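Local coordinates for protein 4-phosphoerythronate dehydrogenase (Lactobacillus jensenii, PDB 4PRK) that probably interconverts pyruvate and D-lactate with NAD(H), as a D-lactate dehydrogenase of the D-isomer-specific 2-hydroxyacid dehydrogenase family, at residues Met1-Arg13 against Gln41-Leu53. Numbering follows the deposited sequence.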
# COMPACT_ATOMS: atom_id res chain seq x y z
N MET A 1 4.76 -7.80 43.33
CA MET A 1 4.59 -6.57 42.52
C MET A 1 3.09 -6.13 42.50
O MET A 1 2.25 -6.75 41.83
CB MET A 1 5.17 -6.83 41.11
CG MET A 1 5.53 -5.58 40.33
SD MET A 1 6.75 -4.52 41.13
CE MET A 1 6.16 -2.90 40.67
N LYS A 2 2.77 -5.07 43.25
CA LYS A 2 1.43 -4.45 43.25
C LYS A 2 1.48 -2.97 42.80
O LYS A 2 2.25 -2.15 43.36
CB LYS A 2 0.79 -4.56 44.63
CG LYS A 2 -0.67 -4.15 44.67
CD LYS A 2 -1.51 -5.13 45.50
CE LYS A 2 -1.46 -4.85 47.00
NZ LYS A 2 -2.67 -5.37 47.71
N ILE A 3 0.63 -2.64 41.80
CA ILE A 3 0.56 -1.26 41.23
C ILE A 3 -0.88 -0.71 41.37
O ILE A 3 -1.85 -1.29 40.88
CB ILE A 3 1.10 -1.21 39.77
CG1 ILE A 3 2.60 -1.64 39.67
CG2 ILE A 3 0.88 0.15 39.12
CD1 ILE A 3 3.61 -0.62 40.14
N ALA A 4 -1.03 0.39 42.08
CA ALA A 4 -2.34 0.98 42.24
C ALA A 4 -2.76 1.69 40.97
O ALA A 4 -1.97 2.37 40.35
CB ALA A 4 -2.37 1.94 43.41
N VAL A 5 -4.02 1.52 40.58
CA VAL A 5 -4.56 2.15 39.41
C VAL A 5 -5.72 3.04 39.81
O VAL A 5 -6.74 2.56 40.28
CB VAL A 5 -5.09 1.10 38.43
CG1 VAL A 5 -5.74 1.76 37.23
CG2 VAL A 5 -3.96 0.18 38.00
N PHE A 6 -5.59 4.33 39.57
CA PHE A 6 -6.57 5.28 40.04
C PHE A 6 -7.55 5.64 38.96
O PHE A 6 -7.17 5.91 37.85
CB PHE A 6 -5.88 6.52 40.56
CG PHE A 6 -5.15 6.29 41.85
CD1 PHE A 6 -3.84 5.89 41.84
CD2 PHE A 6 -5.80 6.43 43.05
CE1 PHE A 6 -3.17 5.65 43.02
CE2 PHE A 6 -5.14 6.20 44.24
CZ PHE A 6 -3.83 5.81 44.22
N SER A 7 -8.83 5.63 39.31
CA SER A 7 -9.85 6.06 38.38
C SER A 7 -9.86 5.33 37.04
O SER A 7 -9.77 5.94 35.98
CB SER A 7 -9.72 7.56 38.15
OG SER A 7 -10.78 8.03 37.35
N PRO A 8 -9.94 4.02 37.06
CA PRO A 8 -10.06 3.34 35.75
C PRO A 8 -11.38 3.58 35.01
O PRO A 8 -12.43 3.71 35.62
CB PRO A 8 -9.90 1.87 36.11
CG PRO A 8 -10.58 1.75 37.40
CD PRO A 8 -10.02 2.91 38.13
N SER A 9 -11.31 3.63 33.69
CA SER A 9 -12.47 3.62 32.84
C SER A 9 -13.05 2.24 32.90
O SER A 9 -12.39 1.29 33.30
CB SER A 9 -12.09 3.89 31.39
OG SER A 9 -11.69 2.71 30.73
N GLU A 10 -14.27 2.13 32.45
CA GLU A 10 -14.93 0.86 32.28
C GLU A 10 -14.16 -0.11 31.30
O GLU A 10 -14.00 -1.30 31.56
CB GLU A 10 -16.31 1.18 31.72
CG GLU A 10 -17.13 -0.03 31.36
CD GLU A 10 -18.51 0.33 30.87
OE1 GLU A 10 -18.69 1.46 30.38
OE2 GLU A 10 -19.41 -0.55 30.96
N SER A 11 -13.68 0.42 30.19
CA SER A 11 -12.90 -0.34 29.24
C SER A 11 -11.62 -0.74 29.94
O SER A 11 -11.18 -1.89 29.79
CB SER A 11 -12.66 0.50 27.94
OG SER A 11 -13.90 0.74 27.23
N GLU A 12 -11.00 0.16 30.70
CA GLU A 12 -9.79 -0.21 31.42
C GLU A 12 -10.04 -1.40 32.37
O GLU A 12 -9.23 -2.31 32.44
CB GLU A 12 -9.20 0.97 32.17
CG GLU A 12 -8.42 1.96 31.31
CD GLU A 12 -7.93 3.16 32.09
OE1 GLU A 12 -8.72 3.78 32.78
OE2 GLU A 12 -6.75 3.49 32.02
N ARG A 13 -11.19 -1.42 33.06
CA ARG A 13 -11.52 -2.49 34.03
C ARG A 13 -11.51 -3.87 33.40
O ARG A 13 -10.93 -4.85 33.93
CB ARG A 13 -12.91 -2.24 34.63
CG ARG A 13 -12.96 -1.06 35.60
CD ARG A 13 -14.37 -0.78 36.12
NE ARG A 13 -14.36 0.36 37.04
CZ ARG A 13 -13.94 0.31 38.30
NH1 ARG A 13 -13.48 -0.83 38.81
NH2 ARG A 13 -13.95 1.40 39.06
N GLN A 41 -4.09 4.17 50.56
CA GLN A 41 -4.30 2.91 49.83
C GLN A 41 -3.11 2.50 48.91
O GLN A 41 -3.04 1.39 48.39
CB GLN A 41 -5.60 3.02 49.05
CG GLN A 41 -6.65 3.77 49.85
CD GLN A 41 -8.05 3.43 49.45
OE1 GLN A 41 -8.32 2.35 48.93
NE2 GLN A 41 -8.97 4.36 49.72
N VAL A 42 -2.18 3.42 48.76
CA VAL A 42 -0.94 3.20 48.03
C VAL A 42 0.06 2.47 48.90
O VAL A 42 1.09 2.03 48.43
CB VAL A 42 -0.31 4.54 47.63
CG1 VAL A 42 0.89 4.31 46.74
CG2 VAL A 42 -1.34 5.42 46.97
N ALA A 43 -0.27 2.34 50.16
CA ALA A 43 0.69 1.94 51.18
C ALA A 43 1.30 0.59 50.88
O ALA A 43 2.49 0.39 51.08
CB ALA A 43 0.02 1.92 52.54
N ASP A 44 0.50 -0.33 50.37
CA ASP A 44 0.97 -1.68 50.08
C ASP A 44 1.35 -1.82 48.61
O ASP A 44 1.45 -2.91 48.09
CB ASP A 44 -0.03 -2.75 50.50
CG ASP A 44 -1.41 -2.52 49.94
OD1 ASP A 44 -1.69 -1.42 49.45
OD2 ASP A 44 -2.23 -3.45 50.01
N CYS A 45 1.62 -0.69 47.98
CA CYS A 45 1.82 -0.63 46.55
C CYS A 45 3.24 -0.27 46.13
O CYS A 45 3.87 0.60 46.72
CB CYS A 45 0.83 0.37 45.94
SG CYS A 45 -0.84 -0.26 45.74
N ASP A 46 3.76 -0.99 45.14
CA ASP A 46 5.03 -0.67 44.51
C ASP A 46 5.09 0.65 43.71
O ASP A 46 6.12 1.31 43.66
CB ASP A 46 5.51 -1.85 43.66
CG ASP A 46 5.97 -3.02 44.49
OD1 ASP A 46 5.17 -3.93 44.74
OD2 ASP A 46 7.14 -3.05 44.89
N GLY A 47 4.01 0.98 43.02
CA GLY A 47 3.96 2.12 42.11
C GLY A 47 2.54 2.59 41.82
O GLY A 47 1.60 1.91 42.18
N VAL A 48 2.38 3.74 41.18
CA VAL A 48 1.05 4.27 40.94
C VAL A 48 0.80 4.61 39.46
O VAL A 48 1.72 5.00 38.73
CB VAL A 48 0.78 5.46 41.88
CG1 VAL A 48 -0.41 6.29 41.43
CG2 VAL A 48 0.55 4.94 43.30
N LEU A 49 -0.44 4.40 39.01
CA LEU A 49 -0.89 4.75 37.65
C LEU A 49 -2.06 5.74 37.79
O LEU A 49 -3.11 5.42 38.38
CB LEU A 49 -1.27 3.49 36.84
CG LEU A 49 -0.14 2.51 36.43
CD1 LEU A 49 -0.64 1.42 35.47
CD2 LEU A 49 1.05 3.24 35.81
N LEU A 50 -1.86 6.95 37.24
CA LEU A 50 -2.79 8.07 37.46
C LEU A 50 -3.55 8.45 36.21
O LEU A 50 -3.04 8.34 35.08
CB LEU A 50 -2.02 9.29 37.96
CG LEU A 50 -1.38 9.21 39.36
CD1 LEU A 50 -1.10 10.61 39.93
CD2 LEU A 50 -2.28 8.43 40.32
N LYS A 51 -4.81 8.82 36.40
CA LYS A 51 -5.63 9.43 35.39
C LYS A 51 -6.31 10.59 36.06
O LYS A 51 -7.48 10.48 36.45
CB LYS A 51 -6.65 8.45 34.82
CG LYS A 51 -7.49 9.02 33.69
CD LYS A 51 -8.43 7.97 33.11
CE LYS A 51 -9.63 8.61 32.42
NZ LYS A 51 -10.22 7.71 31.39
N PRO A 52 -5.53 11.74 36.22
CA PRO A 52 -6.14 12.73 37.12
C PRO A 52 -7.23 13.56 36.46
O PRO A 52 -7.00 14.19 35.45
CB PRO A 52 -4.98 13.64 37.54
CG PRO A 52 -3.76 13.16 36.85
CD PRO A 52 -4.23 12.38 35.69
N LEU A 53 -8.41 13.56 37.05
CA LEU A 53 -9.47 14.40 36.57
C LEU A 53 -9.12 15.88 36.72
O LEU A 53 -9.31 16.68 35.82
CB LEU A 53 -10.74 14.09 37.36
CG LEU A 53 -11.88 15.10 37.28
CD1 LEU A 53 -13.19 14.37 37.06
CD2 LEU A 53 -11.92 15.94 38.55
O HOH W 1 -11.82 7.00 33.98
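A4 and V5 pair with V48 and L49 where strand 2-6 runs parallel to strand 47-50, their axes 4.7 Å apart and inclined by 22°. Strand 2-6 is an inner strand of this five-stranded parallel sheet, bonded on its other edge to strand 26-30. The backbone ladder steps from A4 N to G47 O, from L49 N to A4 O at 2.9 Å, and from F6 N to L49 O at 3.0 Å, the last nearly straight at 169°. Ahead of it, D46 takes hold of K2 twice: D46 N donates to K2 O, and carboxylate oxygen OD1 accepts from K2 N at 3.0 Å on its anti side.

K2's bent chain carries NZ over the carboxylate plane of D44 into a salt bridge, 3.0 Å from OD2; D44 OD1 makes a second, to K28. On one sheet face I3 CG2 meets L49 CG at 3.7 Å, and L49 continues onto helix 301-319. The other face holds A4 CB against C45 SG at 3.6 Å. Here chi1 of -71° lays the F6 ring beside strand 47-50, its edge against V48 CG1 and V42 CG2, while L50 CD2 comes in obliquely. K51 extends past S7 O, which a water links, weakly, to NZ. Beyond, S9 and E12 form a capping box starting helix 10-23, with E12 OE2 in a salt bridge with R76.

Apolar pairs thus form on both faces, whereas at the N-terminal end of strand 2-6 two lysines would favour a charged D44 and D46 satisfies K2's backbone before the ladder begins.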